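Local coordinates for protein Esterase/lipase (Lactobacillus rhamnosus, PDB 4N5H) that probably hydrolyses ester bonds, and may also transfer acyl groups, as a serine esterase of the alpha/beta-hydrolase fold, at residues A[49-54]-A[116-121]; A[69-74]-A[83-88]; A[100-105]-A[120-125]. The protein carries 1 engineered substitution. All blocks are in the same frame, centred on the assembly; numbering follows the deposited sequence.

Interaction 1. Residues A[49-54]-A[116-121]; sequences PQQTLN and IQDIFA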
ATOM      1  N   PRO A  49      15.931 -12.652  14.329  1.00 17.66           N
ATOM      2  CA  PRO A  49      15.220 -11.433  13.948  1.00 18.66           C
ATOM      3  C   PRO A  49      14.616 -10.710  15.128  1.00 16.18           C
ATOM      4  O   PRO A  49      14.355  -9.480  15.053  1.00 15.98           O
ATOM      5  CB  PRO A  49      14.106 -11.890  13.019  1.00 21.10           C
ATOM      6  CG  PRO A  49      14.315 -13.342  12.773  1.00 24.99           C
ATOM      7  CD  PRO A  49      15.340 -13.860  13.694  1.00 23.03           C
ATOM      8  N   GLN A  50      14.344 -11.429  16.212  1.00 14.45           N
ATOM      9  CA  GLN A  50      13.840 -10.757  17.428  1.00 14.36           C
ATOM     10  C   GLN A  50      14.872  -9.977  18.148  1.00 14.43           C
ATOM     11  O   GLN A  50      14.487  -9.123  18.991  1.00 14.49           O
ATOM     12  CB  GLN A  50      13.178 -11.708  18.425  1.00 14.42           C
ATOM     13  CG  GLN A  50      11.898 -12.322  17.912  1.00 14.71           C
ATOM     14  CD  GLN A  50      10.701 -11.362  18.070  1.00 18.02           C
ATOM     15  OE1 GLN A  50      10.876 -10.147  18.251  1.00 16.61           O
ATOM     16  NE2 GLN A  50       9.550 -11.870  17.876  1.00 20.81           N
ATOM     17  N   GLN A  51      16.144 -10.207  17.964  1.00 12.46           N
ATOM     18  CA  GLN A  51      17.205  -9.459  18.709  1.00 12.45           C
ATOM     19  C   GLN A  51      17.624  -8.189  17.907  1.00 11.99           C
ATOM     20  O   GLN A  51      18.817  -7.952  17.601  1.00 13.77           O
ATOM     21  CB  GLN A  51      18.358 -10.368  19.081  1.00 14.42           C
ATOM     22  CG  GLN A  51      17.892 -11.487  20.061  1.00 14.26           C
ATOM     23  CD  GLN A  51      18.977 -12.504  20.379  1.00 16.14           C
ATOM     24  OE1 GLN A  51      19.674 -12.952  19.459  1.00 17.51           O
ATOM     25  NE2 GLN A  51      19.234 -12.760  21.664  1.00 15.62           N
ATOM     26  N   THR A  52      16.603  -7.466  17.578  1.00 11.58           N
ATOM     27  CA  THR A  52      16.712  -6.239  16.807  1.00 10.71           C
ATOM     28  C   THR A  52      15.864  -5.141  17.449  1.00 11.00           C
ATOM     29  O   THR A  52      14.997  -5.400  18.268  1.00 11.95           O
ATOM     30  CB  THR A  52      16.249  -6.426  15.317  1.00 12.43           C
ATOM     31  OG1 THR A  52      14.908  -6.912  15.318  1.00 12.90           O
ATOM     32  CG2 THR A  52      17.196  -7.357  14.585  1.00 14.07           C
ATOM     33  N   LEU A  53      16.128  -3.922  17.053  1.00 10.75           N
ATOM     34  CA  LEU A  53      15.397  -2.727  17.623  1.00 10.58           C
ATOM     35  C   LEU A  53      15.147  -1.697  16.535  1.00 11.45           C
ATOM     36  O   LEU A  53      15.836  -1.684  15.494  1.00 11.43           O
ATOM     37  CB  LEU A  53      16.065  -2.158  18.898  1.00 10.22           C
ATOM     38  CG  LEU A  53      17.504  -1.720  18.727  1.00 10.69           C
ATOM     39  CD1 LEU A  53      17.606  -0.305  18.122  1.00 11.34           C
ATOM     40  CD2 LEU A  53      18.213  -1.609  20.047  1.00 12.61           C
ATOM     41  N   ASN A  54      14.179  -0.790  16.840  1.00 11.03           N
ATOM     42  CA  ASN A  54      13.901   0.361  16.023  1.00 11.21           C
ATOM     43  C   ASN A  54      14.167   1.600  16.866  1.00 11.88           C
ATOM     44  O   ASN A  54      13.938   1.601  18.106  1.00 12.26           O
ATOM     45  CB  ASN A  54      12.427   0.464  15.575  1.00 11.83           C
ATOM     46  CG  ASN A  54      12.007  -0.659  14.620  1.00 11.60           C
ATOM     47  OD1 ASN A  54      12.765  -1.254  13.923  1.00 12.62           O
ATOM     48  ND2 ASN A  54      10.749  -0.928  14.653  1.00 12.60           N
ATOM     49  N   ILE A 116      14.711 -11.040  29.602  1.00 13.67           N
ATOM     50  CA  ILE A 116      15.401 -10.008  30.355  1.00 13.58           C
ATOM     51  C   ILE A 116      16.789  -9.736  29.830  1.00 12.84           C
ATOM     52  O   ILE A 116      17.184  -8.585  29.659  1.00 13.08           O
ATOM     53  CB  ILE A 116      15.423 -10.363  31.874  1.00 12.98           C
ATOM     54  CG1 ILE A 116      13.957 -10.346  32.445  1.00 14.43           C
ATOM     55  CG2 ILE A 116      16.432  -9.463  32.573  1.00 15.02           C
ATOM     56  CD1 ILE A 116      13.362  -8.938  32.627  1.00 15.37           C
ATOM     57  N   GLN A 117      17.491 -10.784  29.419  1.00 12.39           N
ATOM     58  CA  GLN A 117      18.833 -10.619  28.835  1.00 13.61           C
ATOM     59  C   GLN A 117      18.749  -9.860  27.513  1.00 12.36           C
ATOM     60  O   GLN A 117      19.580  -8.960  27.265  1.00 12.97           O
ATOM     61  CB  GLN A 117      19.516 -11.956  28.665  1.00 13.94           C
ATOM     62  CG  GLN A 117      19.972 -12.494  29.991  1.00 14.90           C
ATOM     63  CD  GLN A 117      20.675 -13.895  29.884  1.00 19.97           C
ATOM     64  OE1 GLN A 117      20.693 -14.530  28.837  1.00 22.76           O
ATOM     65  NE2 GLN A 117      21.268 -14.339  30.976  1.00 20.72           N
ATOM     66  N   ASP A 118      17.738 -10.202  26.705  1.00 12.86           N
ATOM     67  CA  ASP A 118      17.549  -9.466  25.424  1.00 12.25           C
ATOM     68  C   ASP A 118      17.282  -8.004  25.672  1.00 12.72           C
ATOM     69  O   ASP A 118      17.898  -7.119  25.064  1.00 12.74           O
ATOM     70  CB  ASP A 118      16.399 -10.055  24.614  1.00 12.06           C
ATOM     71  CG  ASP A 118      16.732 -11.426  24.015  1.00 12.92           C
ATOM     72  OD1 ASP A 118      17.934 -11.846  24.033  1.00 14.44           O
ATOM     73  OD2 ASP A 118      15.796 -12.094  23.516  1.00 14.64           O
ATOM     74  N   ILE A 119      16.394  -7.730  26.614  1.00 11.73           N
ATOM     75  CA  ILE A 119      16.119  -6.287  26.939  1.00 11.26           C
ATOM     76  C   ILE A 119      17.335  -5.549  27.430  1.00 12.64           C
ATOM     77  O   ILE A 119      17.651  -4.450  26.945  1.00 12.32           O
ATOM     78  CB  ILE A 119      14.882  -6.147  27.875  1.00 11.60           C
ATOM     79  CG1 ILE A 119      13.614  -6.684  27.275  1.00 13.68           C
ATOM     80  CG2 ILE A 119      14.700  -4.754  28.318  1.00 12.04           C
ATOM     81  CD1 ILE A 119      12.446  -6.963  28.212  1.00 15.87           C
ATOM     82  N   PHE A 120      18.110  -6.156  28.360  1.00 12.19           N
ATOM     83  CA  PHE A 120      19.318  -5.494  28.835  1.00 11.53           C
ATOM     84  C   PHE A 120      20.358  -5.323  27.712  1.00 12.33           C
ATOM     85  O   PHE A 120      21.061  -4.323  27.668  1.00 13.27           O
ATOM     86  CB  PHE A 120      19.929  -6.252  30.020  1.00 12.42           C
ATOM     87  CG  PHE A 120      19.465  -5.736  31.328  1.00 11.77           C
ATOM     88  CD1 PHE A 120      18.253  -6.239  31.856  1.00 12.76           C
ATOM     89  CD2 PHE A 120      20.154  -4.737  31.986  1.00 15.48           C
ATOM     90  CE1 PHE A 120      17.773  -5.744  33.037  1.00 12.66           C
ATOM     91  CE2 PHE A 120      19.692  -4.222  33.187  1.00 14.88           C
ATOM     92  CZ  PHE A 120      18.477  -4.673  33.662  1.00 14.27           C
ATOM     93  N   ALA A 121      20.411  -6.263  26.758  1.00 11.94           N
ATOM     94  CA  ALA A 121      21.323  -6.076  25.629  1.00 11.34           C
ATOM     95  C   ALA A 121      20.944  -4.915  24.729  1.00 11.34           C
ATOM     96  O   ALA A 121      21.821  -4.141  24.277  1.00 12.30           O
ATOM     97  CB  ALA A 121      21.355  -7.340  24.751  1.00 14.45           C
TER

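Interaction 2. Residues A[69-74]-A[83-88]; sequences VIDIHG and NLNRNY. With IPA (isopropyl alcohol), chain C.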
ATOM      1  N   VAL A  69      12.923   7.830  25.378  1.00 12.38           N
ATOM      2  CA  VAL A  69      11.908   6.928  25.834  1.00 11.57           C
ATOM      3  C   VAL A  69      12.340   5.528  25.301  1.00 12.23           C
ATOM      4  O   VAL A  69      12.704   5.394  24.086  1.00 12.14           O
ATOM      5  CB  VAL A  69      10.549   7.267  25.248  1.00 12.06           C
ATOM      6  CG1 VAL A  69       9.524   6.278  25.757  1.00 13.31           C
ATOM      7  CG2 VAL A  69      10.111   8.699  25.617  1.00 13.27           C
ATOM      8  N   ILE A  70      12.230   4.513  26.175  1.00 11.29           N
ATOM      9  CA  ILE A  70      12.527   3.141  25.805  1.00 11.25           C
ATOM     10  C   ILE A  70      11.256   2.330  26.090  1.00 11.21           C
ATOM     11  O   ILE A  70      10.679   2.359  27.209  1.00 11.55           O
ATOM     12  CB  ILE A  70      13.607   2.593  26.663  1.00 12.12           C
ATOM     13  CG1 ILE A  70      14.907   3.336  26.393  1.00 12.31           C
ATOM     14  CG2 ILE A  70      13.813   1.097  26.364  1.00 13.70           C
ATOM     15  CD1 ILE A  70      16.049   3.042  27.314  1.00 12.96           C
ATOM     16  N   ASP A  71      10.731   1.735  25.028  1.00 11.12           N
ATOM     17  CA  ASP A  71       9.485   0.983  25.042  1.00 10.40           C
ATOM     18  C   ASP A  71       9.666  -0.539  24.935  1.00 10.90           C
ATOM     19  O   ASP A  71      10.370  -1.040  24.043  1.00 11.76           O
ATOM     20  CB  ASP A  71       8.608   1.406  23.854  1.00 11.24           C
ATOM     21  CG  ASP A  71       7.219   0.820  23.954  1.00 14.70           C
ATOM     22  OD1 ASP A  71       6.610   0.990  24.998  1.00 14.61           O
ATOM     23  OD2 ASP A  71       6.736   0.166  22.964  1.00 13.41           O
ATOM     24  N   ILE A  72       9.002  -1.228  25.855  1.00 10.62           N
ATOM     25  CA  ILE A  72       8.979  -2.705  25.899  1.00 10.64           C
ATOM     26  C   ILE A  72       7.546  -3.116  25.595  1.00 11.85           C
ATOM     27  O   ILE A  72       6.623  -2.969  26.402  1.00 12.21           O
ATOM     28  CB  ILE A  72       9.394  -3.272  27.237  1.00 11.88           C
ATOM     29  CG1 ILE A  72      10.743  -2.724  27.650  1.00 13.52           C
ATOM     30  CG2 ILE A  72       9.370  -4.815  27.182  1.00 12.26           C
ATOM     31  CD1 ILE A  72      11.116  -3.103  29.097  1.00 13.50           C
ATOM     32  N   HIS A  73       7.350  -3.736  24.447  1.00 12.44           N
ATOM     33  CA  HIS A  73       6.026  -4.148  23.991  1.00 13.04           C
ATOM     34  C   HIS A  73       5.471  -5.330  24.738  1.00 12.74           C
ATOM     35  O   HIS A  73       6.241  -6.059  25.398  1.00 12.67           O
ATOM     36  CB  HIS A  73       6.043  -4.444  22.477  1.00 13.15           C
ATOM     37  CG  HIS A  73       6.700  -5.726  22.136  1.00 12.14           C
ATOM     38  ND1 HIS A  73       6.042  -6.953  22.299  1.00 13.37           N
ATOM     39  CD2 HIS A  73       7.968  -6.008  21.716  1.00 12.92           C
ATOM     40  CE1 HIS A  73       6.878  -7.921  21.945  1.00 13.41           C
ATOM     41  NE2 HIS A  73       8.013  -7.376  21.534  1.00 13.22           N
ATOM     42  N   GLY A  74       4.160  -5.476  24.672  1.00 13.11           N
ATOM     43  CA  GLY A  74       3.455  -6.585  25.244  1.00 13.45           C
ATOM     44  C   GLY A  74       3.144  -7.704  24.250  1.00 14.56           C
ATOM     45  O   GLY A  74       3.803  -7.818  23.203  1.00 15.24           O
ATOM     46  N   ASN A  83       8.060  -4.075  15.824  1.00 13.73           N
ATOM     47  CA  ASN A  83       7.110  -3.254  15.070  1.00 13.71           C
ATOM     48  C   ASN A  83       5.721  -3.141  15.673  1.00 14.07           C
ATOM     49  O   ASN A  83       4.899  -2.291  15.239  1.00 14.01           O
ATOM     50  CB  ASN A  83       7.012  -3.785  13.618  1.00 15.68           C
ATOM     51  CG  ASN A  83       8.309  -3.606  12.848  1.00 18.09           C
ATOM     52  OD1 ASN A  83       9.060  -2.646  13.030  1.00 15.41           O
ATOM     53  ND2 ASN A  83       8.641  -4.611  12.036  1.00 19.64           N
ATOM     54  N   LEU A  84       5.421  -3.965  16.678  1.00 12.52           N
ATOM     55  CA  LEU A  84       4.076  -4.021  17.231  1.00 13.12           C
ATOM     56  C   LEU A  84       3.543  -2.698  17.697  1.00 14.27           C
ATOM     57  O   LEU A  84       2.384  -2.363  17.409  1.00 14.25           O
ATOM     58  CB  LEU A  84       3.961  -5.084  18.336  1.00 14.23           C
ATOM     59  CG  LEU A  84       2.623  -5.257  19.007  1.00 16.06           C
ATOM     60  CD1 LEU A  84       1.617  -5.781  17.965  1.00 18.18           C
ATOM     61  CD2 LEU A  84       2.711  -6.312  20.107  1.00 16.22           C
ATOM     62  N   ASN A  85       4.377  -1.953  18.457  1.00 12.20           N
ATOM     63  CA  ASN A  85       3.980  -0.652  18.978  1.00 12.36           C
ATOM     64  C   ASN A  85       4.501   0.500  18.179  1.00 12.25           C
ATOM     65  O   ASN A  85       4.704   1.613  18.687  1.00 12.20           O
ATOM     66  CB  ASN A  85       4.507  -0.549  20.456  1.00 13.75           C
ATOM     67  CG  ASN A  85       3.739  -1.442  21.433  1.00 13.53           C
ATOM     68  OD1 ASN A  85       2.798  -2.140  21.082  1.00 13.98           O
ATOM     69  ND2 ASN A  85       4.177  -1.388  22.681  1.00 12.68           N
ATOM     70  N   ARG A  86       4.676   0.307  16.866  1.00 11.58           N
ATOM     71  CA  ARG A  86       5.253   1.370  16.090  1.00 11.35           C
ATOM     72  C   ARG A  86       4.477   2.691  16.103  1.00 11.06           C
ATOM     73  O   ARG A  86       5.110   3.755  16.182  1.00 11.36           O
ATOM     74  CB  ARG A  86       5.567   0.935  14.690  1.00 13.60           C
ATOM     75  CG  ARG A  86       4.357   0.661  13.845  1.00 17.16           C
ATOM     76  CD  ARG A  86       4.818  -0.139  12.594  1.00 19.56           C
ATOM     77  NE  ARG A  86       3.720  -0.602  11.757  1.00 20.97           N
ATOM     78  CZ  ARG A  86       3.071  -1.737  11.908  1.00 24.24           C
ATOM     79  NH1 ARG A  86       3.356  -2.555  12.883  1.00 21.64           N
ATOM     80  NH2 ARG A  86       2.099  -2.050  11.050  1.00 25.50           N
ATOM     81  N   ASN A  87       3.135   2.658  16.060  1.00 11.62           N
ATOM     82  CA  ASN A  87       2.384   3.935  16.005  1.00 11.98           C
ATOM     83  C   ASN A  87       2.493   4.669  17.338  1.00 11.86           C
ATOM     84  O   ASN A  87       2.686   5.862  17.330  1.00 12.56           O
ATOM     85  CB  ASN A  87       0.933   3.711  15.638  1.00 10.42           C
ATOM     86  CG  ASN A  87       0.785   3.542  14.115  1.00 13.41           C
ATOM     87  OD1 ASN A  87       1.771   3.673  13.308  1.00 15.93           O
ATOM     88  ND2 ASN A  87      -0.424   3.255  13.710  1.00 14.15           N
ATOM     89  N   TYR A  88       2.445   3.940  18.425  1.00 10.95           N
ATOM     90  CA  TYR A  88       2.615   4.556  19.752  1.00 11.17           C
ATOM     91  C   TYR A  88       3.992   5.160  19.875  1.00 12.20           C
ATOM     92  O   TYR A  88       4.145   6.312  20.316  1.00 12.61           O
ATOM     93  CB  TYR A  88       2.427   3.496  20.814  1.00 12.35           C
ATOM     94  CG  TYR A  88       2.716   3.847  22.255  1.00 11.32           C
ATOM     95  CD1 TYR A  88       3.807   3.301  22.901  1.00 11.96           C
ATOM     96  CD2 TYR A  88       1.901   4.715  22.974  1.00 12.05           C
ATOM     97  CE1 TYR A  88       4.081   3.561  24.221  1.00 11.92           C
ATOM     98  CE2 TYR A  88       2.150   4.964  24.304  1.00 13.24           C
ATOM     99  CZ  TYR A  88       3.198   4.348  24.953  1.00 12.55           C
ATOM    100  OH  TYR A  88       3.471   4.542  26.282  1.00 14.43           O
TER
HETATM  101  C1  IPA C 402       0.698  -5.041  11.514  1.00 41.72           C
HETATM  102  C2  IPA C 402       1.082  -5.705  12.861  1.00 43.36           C
HETATM  103  C3  IPA C 402       1.465  -7.116  12.446  1.00 44.07           C
HETATM  104  O2  IPA C 402       2.287  -5.051  13.434  1.00 40.33           O
HETATM  105  O   HOH W   1       2.076  -4.055  22.958  1.00 19.31           O

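Interaction 3. Residues A[100-105]-A[120-125]; sequences MGMGYR and FASLRW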
ATOM      1  N   MET A 100      13.376   4.367  21.520  1.00 11.41           N
ATOM      2  CA  MET A 100      13.868   3.070  21.130  1.00 11.28           C
ATOM      3  C   MET A 100      12.849   2.037  21.538  1.00 10.07           C
ATOM      4  O   MET A 100      12.297   2.065  22.657  1.00 11.18           O
ATOM      5  CB  MET A 100      15.273   2.803  21.811  1.00 12.47           C
ATOM      6  CG  MET A 100      15.793   1.431  21.440  1.00 11.66           C
ATOM      7  SD  MET A 100      15.320  -0.025  22.395  1.00 12.80           S
ATOM      8  CE  MET A 100      16.495   0.082  23.690  1.00 11.84           C
ATOM      9  N   GLY A 101      12.578   1.108  20.637  1.00 11.52           N
ATOM     10  CA  GLY A 101      11.757  -0.066  20.968  1.00 11.23           C
ATOM     11  C   GLY A 101      12.412  -1.341  20.449  1.00 11.78           C
ATOM     12  O   GLY A 101      12.816  -1.388  19.317  1.00 12.83           O
ATOM     13  N   MET A 102      12.491  -2.371  21.300  1.00 11.38           N
ATOM     14  CA  MET A 102      13.221  -3.572  20.995  1.00 10.89           C
ATOM     15  C   MET A 102      12.308  -4.761  20.804  1.00 11.52           C
ATOM     16  O   MET A 102      11.242  -4.831  21.374  1.00 12.74           O
ATOM     17  CB  MET A 102      14.294  -3.866  22.051  1.00 10.73           C
ATOM     18  CG  MET A 102      13.817  -4.552  23.298  1.00 11.95           C
ATOM     19  SD  MET A 102      12.567  -3.648  24.273  1.00 12.05           S
ATOM     20  CE  MET A 102      13.490  -2.238  24.889  1.00 12.30           C
ATOM     21  N   GLY A 103      12.797  -5.692  19.996  1.00 11.15           N
ATOM     22  CA  GLY A 103      12.343  -7.073  20.033  1.00 11.79           C
ATOM     23  C   GLY A 103      13.011  -7.827  21.145  1.00 11.55           C
ATOM     24  O   GLY A 103      14.036  -7.407  21.648  1.00 12.31           O
ATOM     25  N   TYR A 104      12.381  -8.924  21.549  1.00 11.99           N
ATOM     26  CA  TYR A 104      12.975  -9.877  22.481  1.00 12.28           C
ATOM     27  C   TYR A 104      12.424 -11.231  22.092  1.00 13.40           C
ATOM     28  O   TYR A 104      11.295 -11.360  21.548  1.00 12.94           O
ATOM     29  CB  TYR A 104      12.676  -9.522  23.950  1.00 13.48           C
ATOM     30  CG  TYR A 104      11.215  -9.259  24.327  1.00 12.78           C
ATOM     31  CD1 TYR A 104      10.693  -7.983  24.352  1.00 13.18           C
ATOM     32  CD2 TYR A 104      10.352 -10.282  24.560  1.00 13.89           C
ATOM     33  CE1 TYR A 104       9.354  -7.740  24.624  1.00 13.57           C
ATOM     34  CE2 TYR A 104       9.003 -10.062  24.903  1.00 14.12           C
ATOM     35  CZ  TYR A 104       8.496  -8.746  24.927  1.00 12.51           C
ATOM     36  OH  TYR A 104       7.166  -8.511  25.227  1.00 13.93           O
ATOM     37  N   ARG A 105      13.254 -12.243  22.317  1.00 14.16           N
ATOM     38  CA  ARG A 105      12.803 -13.611  21.998  1.00 13.69           C
ATOM     39  C   ARG A 105      11.541 -13.962  22.793  1.00 12.86           C
ATOM     40  O   ARG A 105      11.352 -13.518  23.914  1.00 13.62           O
ATOM     41  CB  ARG A 105      13.943 -14.621  22.203  1.00 14.01           C
ATOM     42  CG  ARG A 105      15.104 -14.400  21.254  1.00 14.76           C
ATOM     43  CD  ARG A 105      16.337 -15.144  21.665  1.00 14.41           C
ATOM     44  NE  ARG A 105      16.863 -14.674  22.919  1.00 15.65           N
ATOM     45  CZ  ARG A 105      17.731 -15.291  23.703  1.00 17.75           C
ATOM     46  NH1 ARG A 105      18.245 -16.435  23.341  1.00 18.64           N
ATOM     47  NH2 ARG A 105      18.092 -14.739  24.814  1.00 18.15           N
ATOM     48  N   PHE A 120      18.110  -6.156  28.360  1.00 12.19           N
ATOM     49  CA  PHE A 120      19.318  -5.494  28.835  1.00 11.53           C
ATOM     50  C   PHE A 120      20.358  -5.323  27.712  1.00 12.33           C
ATOM     51  O   PHE A 120      21.061  -4.323  27.668  1.00 13.27           O
ATOM     52  CB  PHE A 120      19.929  -6.252  30.020  1.00 12.42           C
ATOM     53  CG  PHE A 120      19.465  -5.736  31.328  1.00 11.77           C
ATOM     54  CD1 PHE A 120      18.253  -6.239  31.856  1.00 12.76           C
ATOM     55  CD2 PHE A 120      20.154  -4.737  31.986  1.00 15.48           C
ATOM     56  CE1 PHE A 120      17.773  -5.744  33.037  1.00 12.66           C
ATOM     57  CE2 PHE A 120      19.692  -4.222  33.187  1.00 14.88           C
ATOM     58  CZ  PHE A 120      18.477  -4.673  33.662  1.00 14.27           C
ATOM     59  N   ALA A 121      20.411  -6.263  26.758  1.00 11.94           N
ATOM     60  CA  ALA A 121      21.323  -6.076  25.629  1.00 11.34           C
ATOM     61  C   ALA A 121      20.944  -4.915  24.729  1.00 11.34           C
ATOM     62  O   ALA A 121      21.821  -4.141  24.277  1.00 12.30           O
ATOM     63  CB  ALA A 121      21.355  -7.340  24.751  1.00 14.45           C
ATOM     64  N   SER A 122      19.616  -4.700  24.546  1.00 11.96           N
ATOM     65  CA  SER A 122      19.145  -3.518  23.794  1.00 11.98           C
ATOM     66  C   SER A 122      19.461  -2.254  24.552  1.00 10.64           C
ATOM     67  O   SER A 122      19.876  -1.258  23.935  1.00 11.84           O
ATOM     68  CB  SER A 122      17.653  -3.580  23.470  1.00 11.84           C
ATOM     69  OG  SER A 122      16.799  -3.351  24.566  1.00 11.43           O
ATOM     70  N   LEU A 123      19.377  -2.268  25.876  1.00 12.31           N
ATOM     71  CA  LEU A 123      19.724  -1.047  26.663  1.00 12.27           C
ATOM     72  C   LEU A 123      21.233  -0.778  26.572  1.00 11.46           C
ATOM     73  O   LEU A 123      21.664   0.339  26.424  1.00 11.98           O
ATOM     74  CB  LEU A 123      19.375  -1.229  28.157  1.00 12.67           C
ATOM     75  CG  LEU A 123      17.920  -1.562  28.504  1.00 16.31           C
ATOM     76  CD1 LEU A 123      17.758  -1.778  30.005  1.00 16.62           C
ATOM     77  CD2 LEU A 123      17.027  -0.510  28.101  1.00 16.29           C
ATOM     78  N   ARG A 124      22.059  -1.838  26.704  1.00 11.97           N
ATOM     79  CA  ARG A 124      23.471  -1.731  26.551  1.00 12.99           C
ATOM     80  C   ARG A 124      23.874  -1.211  25.181  1.00 13.35           C
ATOM     81  O   ARG A 124      24.710  -0.338  25.071  1.00 14.30           O
ATOM     82  CB  ARG A 124      24.190  -3.055  26.832  1.00 14.60           C
ATOM     83  CG  ARG A 124      25.677  -2.861  27.097  1.00 19.41           C
ATOM     84  CD  ARG A 124      26.351  -4.135  27.747  1.00 22.07           C
ATOM     85  NE  ARG A 124      25.420  -4.795  28.680  1.00 25.59           N
ATOM     86  CZ  ARG A 124      25.179  -4.408  29.929  1.00 33.86           C
ATOM     87  NH1 ARG A 124      25.924  -3.452  30.486  1.00 36.86           N
ATOM     88  NH2 ARG A 124      24.216  -5.017  30.628  1.00 39.33           N
ATOM     89  N   TRP A 125      23.271  -1.735  24.115  1.00 11.86           N
ATOM     90  CA  TRP A 125      23.472  -1.186  22.801  1.00 11.89           C
ATOM     91  C   TRP A 125      23.199   0.309  22.772  1.00 13.30           C
ATOM     92  O   TRP A 125      23.996   1.111  22.270  1.00 13.03           O
ATOM     93  CB  TRP A 125      22.569  -1.913  21.805  1.00 12.59           C
ATOM     94  CG  TRP A 125      22.868  -1.554  20.371  1.00 13.24           C
ATOM     95  CD1 TRP A 125      23.693  -2.206  19.502  1.00 12.60           C
ATOM     96  CD2 TRP A 125      22.323  -0.465  19.649  1.00 12.85           C
ATOM     97  NE1 TRP A 125      23.707  -1.592  18.295  1.00 12.66           N
ATOM     98  CE2 TRP A 125      22.822  -0.549  18.322  1.00 12.63           C
ATOM     99  CE3 TRP A 125      21.398   0.541  19.964  1.00 13.14           C
ATOM    100  CZ2 TRP A 125      22.516   0.399  17.355  1.00 12.39           C
ATOM    101  CZ3 TRP A 125      21.076   1.441  18.971  1.00 12.43           C
ATOM    102  CH2 TRP A 125      21.659   1.394  17.719  1.00 12.61           C
TER

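Interaction 1. Residues A[49-54]-A[116-121]
Gln-51 and Asp-118 meet through one hydrogen bond, the amide NE2 of Gln-51 giving a proton to OD1 of Asp-118 over 2.9 Å. The N-H points almost straight at the oxygen (163°), and the acceptor lies in the plane of the amide. At the acceptor the approach is less regular: the side chains cross at about a right angle, and NE2 reaches OD1 from above the carboxylate, 42° out of its plane. Apart from this bond they touch little: the nearest approach of Gln-51 CG is 4.0 Å, to Asp-118 OD1.

Both polar ends are buried and have further partners. Gln-51 OE1 is hydrogen-bonded to Ser-46 OG, and Asp-118 OD2 forms a salt bridge with Arg-105 NE, which probably keeps the carboxylate ionised. A glutamine suits this place because its amide donates at one end and accepts at the other. Were a leucine to stand in place of Asp-118, the guanidinium of Arg-105 would probably lose this anionic partner and Gln-51 NE2 an acceptor.

The reach of Gln-51 starts in the backbone, where it is the centre of an inverse gamma turn closed by a weak bond from Thr-52 N to Gln-50 O. From there CG stands anti to the carbonyl carbon (chi1 -64°) and the chain runs extended to the amide. Thr-52 OG1 donates to Pro-49 O, at 2.6 Å, tying the start of the strand back to the loop before the turn.

Beyond the turn begins strand 52-58, which pairs antiparallel with strands 35-42 and 98-102. Its Leu-53 packs on Ser-122 and Trp-125 of helix 112-129, while Ile-119 of that helix leans on Leu-151 and Val-155 of helix 147-158.

Interaction 2. Residues A[69-74]-A[83-88]
Asn-85 ND2 donates to Asp-71 OD2 across 3.0 Å, entering on the syn lone pair of the carboxylate with an N-H angle of 165°. The oxygen lies close to the amide plane, and ND2 also hydrogen-bonds Asp-145 OD2, so one amide nitrogen serves two carboxylates. The carboxylate of Asp-71 is brought forward by a first torsion that sets CG anti to the backbone N (-171°). At the other end of the amide, Asn-85 OD1 accepts from a water 2.8 Å away, and the same water accepts from Gly-74 N.

Other hydrogen bonds shape each segment by itself. His-73 ND1 donates to Gly-74 O over 2.6 Å, in the carbonyl plane and on a lone pair. Residues 83-86 form a type I beta turn in which Asn-83 O takes Arg-86 N and Arg-86 NH1 from opposite faces of its plane; NH1 also binds an isopropanol, probably from the crystallisation liquor.

The contact opens the beta-alpha-beta crossover of strand 66-72, helix 86-94 and strand 98-102. His-73 and Gly-74 begin a His-Gly-Gly-Gly sequence, which in related esterases supplies the oxyanion hole, and Gly-74 touches the probable nucleophile elbow around Ser-146. A glycine is in keeping with so close a neighbour.

Van der Waals contacts fill in the rest. Leu-84 CD2 rests 3.6 Å from Gly-74 O and 4.0 Å from His-73 ND1, this one methyl doing the touching. His-73 CB packs against Asn-85 ND2 at 3.6 Å. Tyr-88 turns a ring edge to the acid, with CE1 3.7 Å from Asp-71 OD1, and also packs on Thr-143 of strand 140-145.

Interaction 3. Residues A[100-105]-A[120-125]
Ser-122 OG is held by a hydrogen bond to Ile-119 O of its own helix, and on the strand side it meets carbons of two methionines: Met-102 CG and Met-102 CE, each at 3.5 Å, and Met-100 CE at 3.6 Å. The hydroxyl can tolerate this apolar setting because its proton goes to that carbonyl, one turn back. The serine torsion, with OG between the backbone N and the carbonyl carbon (chi1 74°), is consistent with the bond. No hydrogen bond joins the two segments, and the contact is one of packing.

Each methionine bends at chi2 and chi3, curling its flexible thioether so that the terminal methyl reaches the helix. Met-102 lies along the serine, with CB 3.7 Å from Ser-122 CB. Met-100 extends its methyl to Ser-122 O, at 3.6 Å, and reaches Leu-123 CD2 more loosely at 4.5 Å. A small serine lets the helix come near these long side chains, its axis passing 9.3 Å from that of the strand and running roughly antiparallel to it (148°).

Met-100 and Met-102 alternate with Gly-101, so both face helix 112-129. Leu-53 of strand 52-58 borders them on one side, and Ile-70 of strand 66-72 on the other. Farther along the helix, Trp-125 meets Tyr-41 and also His-275 of a second subunit.

In the fold
All three contacts are buried and reach the same mixed sheet, but their chemistry differs. Interactions 1 and 3 lie side by side on helix 112-129, holding it to the start of strand 52-58 and to strand 98-102. Interaction 1 is a polar bond from the loop just ahead of strand 52-58, whereas interaction 3 is apolar packing at the C-terminal end of strand 98-102; the two share a salt bridge. Interaction 2 attaches another helix, 86-94, to strand 66-72, with polar groups and a water close to the likely catalytic centre. It joins interaction 3 through the bond between Tyr-104 OH and His-73 O, and interaction 1 through Asn-54 and Asn-83.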